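Local coordinates for protein chorismate mutase (Helicobacter pylori, PDB 6AL9) that probably catalyses the rearrangement of chorismate to prephenate, as an all-helical dimer of the type II (AroQ-like) chorismate mutase family, at residues I33-K36 with I37-K41; K65-G69 with E70-G74. One frame throughout, in Å; residues are numbered along the deposited sequence.

In the fold
Both contacts are local: contact 1 lies between successive helical turns, contact 2 where a loop enters a helix. They lie on opposite sides of the chain's centre, about 27 Å apart between centres and about 16 Å between nearest atoms. Contact 1 belongs to the last turns of helix 9-41 and lines the pocket in which pyruvic acid is bound; contact 2 starts helix 69-93, with I71 about 12 Å from bound prephenic acid and L72 about 12 Å from p-hydroxybenzoic acid, measured from the side chains. Helix 69-93 connects them, since its later residues S83, Q87 and A90 pack on A34, L35 and A38. Both touch the second subunit, where L35 of one chain meets H66 of the other.

Contact 1 of 2, residues I33-K36 with I37-K41; sequences IALK and IALIK. With PYR (pyruvic acid), chain D.
Successive turns of one helix make this local contact near the C-terminal end of helix 9-41, where I33 packs on I37 and I37 alone of the two touches bound pyruvic acid. CG2 of I33 lies 4.1 Å from CD1 of I37, and the two branched side chains cross obliquely. In I37, CG1 is anti to the carbonyl carbon (chi1 -73°), which brings CD1 back toward the preceding turn, while CG2 is anti to the backbone N. Both branches meet the ligand: CD1 is 3.4 Å from the methyl CB of pyruvic acid, and CG2 is 3.5 Å from its keto carbon CA. A beta-branched residue suits this place, as one branch meets the methyl and the other the keto group. The ligand is hydrogen-bonded to NE2 of Q87 in the same chain and to NH1 of R13 of the second subunit. On a different side of the helix, CG of L35 approaches CD1 of L39 at 4.3 Å. Regular i to i+4 bonds hold the turns together; I37 N reaches I33 O at 3.0 Å, and A38 N reaches A34 O at 2.9 Å. The carbonyl of K36 accepts from I40 N at 3.2 Å and, weakly, from L39 N. Alanine suits positions 34 and 38 because its small side chain lets another helix come close: S83 and Q87 of helix 69-93 pack on A34, and Q87 also touches A38. A90 meets L35, while I16 and L12 of the second subunit cover I33 and I37, placing this helix end between helix 69-93 of its own chain and helix 9-41 of the second subunit.

Contact 2 of 2, residues K65-G69 with E70-G74; sequences KHLNG and EILTG
L67 lays its two methyls against the first turn of the helix that follows it: CD2 lies 3.6 Å from CG2 of I71, and CD1 lies 3.9 Å from CD2 of L72. It crosses both side chains at about a right angle, and its forked end suits a place where two neighbours must be met at once. I71 also sends CD1 toward the loop, to 3.4 Å from the backbone O of H66. N68 is the N-cap of helix 69-93. Its CG sits between the backbone N and the carbonyl carbon (chi1 54°), folding the amide over the start of the helix, where OD1 accepts from I71 N at 3.0 Å. I71 N approaches almost in line with the CG-OD1 bond (173°). Asparagine suits the position because its short side chain offers a carbonyl to an N-H that has no earlier helical carbonyl to use. The backbone O of the same residue takes L72 N at 3.0 Å and begins the regular helical pattern. The next carbonyl, G69 O, is gripped from opposite faces of its plane by two donors of T73, one turn on: the backbone N at 2.9 Å and the hydroxyl OG1 at 2.8 Å. With OG1 anti to its own carbonyl carbon (chi1 -67°), the threonine can turn its hydroxyl back to the preceding turn. The loop itself is held by the second subunit, whose D28 accepts from the backbone N of K65, H66 and L67. E32 of that subunit accepts from H66 NE2, and its F86 meets the imidazole edge-to-face.

Contact 1 of 2, residues I33-K36 with I37-K41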
loop_
_atom_site.group_PDB
_atom_site.type_symbol
_atom_site.label_atom_id
_atom_site.label_comp_id
_atom_site.label_asym_id
_atom_site.label_seq_id
_atom_site.Cartn_x
_atom_site.Cartn_y
_atom_site.Cartn_z
ATOM N N ILE B 33 10.873 3.542 -9.835
ATOM C CA ILE B 33 10.958 2.498 -10.853
ATOM C C ILE B 33 9.953 2.704 -11.963
ATOM O O ILE B 33 10.270 2.523 -13.122
ATOM C CB ILE B 33 10.790 1.079 -10.275
ATOM C CG1 ILE B 33 11.939 0.761 -9.337
ATOM C CG2 ILE B 33 10.821 0.038 -11.395
ATOM C CD1 ILE B 33 11.697 -0.467 -8.514
ATOM N N ALA B 34 8.737 3.081 -11.608
ATOM C CA ALA B 34 7.706 3.346 -12.602
ATOM C C ALA B 34 8.071 4.557 -13.462
ATOM O O ALA B 34 7.669 4.644 -14.617
ATOM C CB ALA B 34 6.353 3.562 -11.916
ATOM N N LEU B 35 8.796 5.501 -12.881
ATOM C CA LEU B 35 9.288 6.642 -13.640
ATOM C C LEU B 35 10.237 6.148 -14.730
ATOM O O LEU B 35 10.096 6.534 -15.897
ATOM C CB LEU B 35 10.026 7.642 -12.740
ATOM C CG LEU B 35 10.558 8.892 -13.475
ATOM C CD1 LEU B 35 9.480 9.587 -14.295
ATOM C CD2 LEU B 35 11.157 9.863 -12.474
ATOM N N LYS B 36 11.190 5.295 -14.336
ATOM C CA LYS B 36 12.129 4.734 -15.294
ATOM C C LYS B 36 11.410 3.975 -16.406
ATOM O O LYS B 36 11.762 4.132 -17.580
ATOM C CB LYS B 36 13.127 3.829 -14.603
ATOM C CG LYS B 36 14.121 4.589 -13.747
ATOM C CD LYS B 36 14.587 3.750 -12.561
ATOM C CE LYS B 36 16.095 3.719 -12.438
ATOM N NZ LYS B 36 16.489 3.728 -11.004
ATOM N N ILE B 37 10.389 3.183 -16.056
ATOM C CA ILE B 37 9.642 2.436 -17.058
ATOM C C ILE B 37 8.930 3.373 -18.015
ATOM O O ILE B 37 8.944 3.154 -19.218
ATOM C CB ILE B 37 8.621 1.470 -16.429
ATOM C CG1 ILE B 37 9.321 0.258 -15.806
ATOM C CG2 ILE B 37 7.629 0.960 -17.474
ATOM C CD1 ILE B 37 8.470 -0.430 -14.765
ATOM N N ALA B 38 8.298 4.412 -17.489
ATOM C CA ALA B 38 7.564 5.344 -18.340
ATOM C C ALA B 38 8.443 5.918 -19.404
ATOM O O ALA B 38 8.019 6.050 -20.550
ATOM C CB ALA B 38 7.005 6.484 -17.514
ATOM N N LEU B 39 9.664 6.271 -19.006
ATOM C CA LEU B 39 10.620 6.961 -19.868
ATOM C C LEU B 39 11.178 6.068 -20.954
ATOM O O LEU B 39 11.353 6.532 -22.063
ATOM C CB LEU B 39 11.784 7.524 -19.039
ATOM C CG LEU B 39 11.419 8.649 -18.067
ATOM C CD1 LEU B 39 12.626 9.085 -17.245
ATOM C CD2 LEU B 39 10.815 9.831 -18.806
ATOM N N ILE B 40 11.450 4.801 -20.651
ATOM C CA ILE B 40 11.869 3.858 -21.685
ATOM C C ILE B 40 10.729 3.407 -22.599
ATOM O O ILE B 40 10.977 2.721 -23.576
ATOM C CB ILE B 40 12.592 2.608 -21.107
ATOM C CG1 ILE B 40 11.653 1.763 -20.264
ATOM C CG2 ILE B 40 13.806 3.010 -20.276
ATOM C CD1 ILE B 40 12.159 0.361 -19.992
ATOM N N LYS B 41 9.487 3.774 -22.317
ATOM C CA LYS B 41 8.413 3.338 -23.206
ATOM C C LYS B 41 7.704 4.484 -23.892
ATOM O O LYS B 41 7.601 4.514 -25.113
ATOM C CB LYS B 41 7.414 2.468 -22.462
ATOM C CG LYS B 41 7.962 1.104 -22.093
ATOM C CD LYS B 41 7.099 -0.027 -22.629
ATOM C CE LYS B 41 7.951 -1.145 -23.227
ATOM N NZ LYS B 41 7.442 -1.703 -24.511
HETATM C C PYR D . 4.707 -1.579 -16.692
HETATM O O PYR D . 4.006 -1.894 -17.682
HETATM O OXT PYR D . 5.500 -2.415 -16.194
HETATM C CA PYR D . 4.580 -0.216 -16.139
HETATM O O3 PYR D . 4.052 0.668 -16.803
HETATM C CB PYR D . 5.102 0.092 -14.765
#

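Contact 2 of 2, residues K65-G69 with E70-G74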
loop_
_atom_site.group_PDB
_atom_site.type_symbol
_atom_site.label_atom_id
_atom_site.label_comp_id
_atom_site.label_asym_id
_atom_site.label_seq_id
_atom_site.Cartn_x
_atom_site.Cartn_y
_atom_site.Cartn_z
ATOM N N LYS B 65 -0.849 -14.377 6.284
ATOM C CA LYS B 65 -1.772 -14.577 7.408
ATOM C C LYS B 65 -3.177 -14.059 7.124
ATOM O O LYS B 65 -4.155 -14.706 7.445
ATOM C CB LYS B 65 -1.253 -13.904 8.688
ATOM C CG LYS B 65 0.008 -14.501 9.287
ATOM C CD LYS B 65 0.179 -14.074 10.741
ATOM C CE LYS B 65 -0.640 -14.961 11.675
ATOM N NZ LYS B 65 -0.574 -14.536 13.104
ATOM N N HIS B 66 -3.281 -12.884 6.525
ATOM C CA HIS B 66 -4.563 -12.228 6.392
ATOM C C HIS B 66 -4.901 -11.790 4.963
ATOM O O HIS B 66 -6.064 -11.595 4.633
ATOM C CB HIS B 66 -4.594 -11.004 7.289
ATOM C CG HIS B 66 -4.195 -11.273 8.700
ATOM N ND1 HIS B 66 -5.003 -11.954 9.582
ATOM C CD2 HIS B 66 -3.078 -10.937 9.387
ATOM C CE1 HIS B 66 -4.399 -12.029 10.755
ATOM N NE2 HIS B 66 -3.232 -11.418 10.663
ATOM N N LEU B 67 -3.914 -11.574 4.113
ATOM C CA LEU B 67 -4.235 -11.104 2.771
ATOM C C LEU B 67 -4.945 -12.233 2.049
ATOM O O LEU B 67 -4.574 -13.385 2.197
ATOM C CB LEU B 67 -2.977 -10.706 1.988
ATOM C CG LEU B 67 -2.158 -9.507 2.476
ATOM C CD1 LEU B 67 -1.121 -9.106 1.432
ATOM C CD2 LEU B 67 -3.042 -8.334 2.861
ATOM N N ASN B 68 -5.966 -11.891 1.271
ATOM C CA ASN B 68 -6.489 -12.773 0.228
ATOM C C ASN B 68 -6.655 -11.969 -1.066
ATOM O O ASN B 68 -6.198 -10.846 -1.157
ATOM C CB ASN B 68 -7.823 -13.329 0.676
ATOM C CG ASN B 68 -8.783 -12.239 1.071
ATOM O OD1 ASN B 68 -8.804 -11.164 0.459
ATOM N ND2 ASN B 68 -9.562 -12.487 2.103
ATOM N N GLY B 69 -7.306 -12.559 -2.062
ATOM C CA GLY B 69 -7.480 -11.942 -3.378
ATOM C C GLY B 69 -8.290 -10.662 -3.368
ATOM O O GLY B 69 -7.944 -9.718 -4.068
ATOM N N GLU B 70 -9.357 -10.609 -2.577
ATOM C CA GLU B 70 -10.150 -9.385 -2.470
ATOM C C GLU B 70 -9.313 -8.224 -1.934
ATOM O O GLU B 70 -9.413 -7.098 -2.425
ATOM C CB GLU B 70 -11.309 -9.568 -1.496
ATOM C CG GLU B 70 -12.539 -10.245 -2.038
ATOM C CD GLU B 70 -13.611 -10.305 -0.974
ATOM O OE1 GLU B 70 -13.904 -9.244 -0.385
ATOM O OE2 GLU B 70 -14.126 -11.403 -0.692
ATOM N N ILE B 71 -8.528 -8.502 -0.900
ATOM C CA ILE B 71 -7.755 -7.473 -0.204
ATOM C C ILE B 71 -6.604 -6.980 -1.087
ATOM O O ILE B 71 -6.313 -5.792 -1.101
ATOM C CB ILE B 71 -7.186 -8.002 1.139
ATOM C CG1 ILE B 71 -8.320 -8.257 2.140
ATOM C CG2 ILE B 71 -6.188 -7.017 1.724
ATOM C CD1 ILE B 71 -7.887 -8.966 3.421
ATOM N N LEU B 72 -5.963 -7.899 -1.817
ATOM C CA LEU B 72 -4.902 -7.553 -2.775
ATOM C C LEU B 72 -5.463 -6.745 -3.932
ATOM O O LEU B 72 -4.852 -5.752 -4.330
ATOM C CB LEU B 72 -4.170 -8.792 -3.298
ATOM C CG LEU B 72 -3.107 -9.398 -2.368
ATOM C CD1 LEU B 72 -2.803 -10.852 -2.689
ATOM C CD2 LEU B 72 -1.828 -8.586 -2.383
ATOM N N THR B 73 -6.614 -7.172 -4.458
ATOM C CA THR B 73 -7.266 -6.481 -5.562
ATOM C C THR B 73 -7.560 -5.030 -5.170
ATOM O O THR B 73 -7.228 -4.117 -5.901
ATOM C CB THR B 73 -8.573 -7.207 -6.009
ATOM O OG1 THR B 73 -8.258 -8.487 -6.586
ATOM C CG2 THR B 73 -9.328 -6.385 -7.046
ATOM N N GLY B 74 -8.123 -4.808 -3.993
ATOM C CA GLY B 74 -8.382 -3.451 -3.541
ATOM C C GLY B 74 -7.095 -2.675 -3.346
ATOM O O GLY B 74 -6.928 -1.573 -3.873
#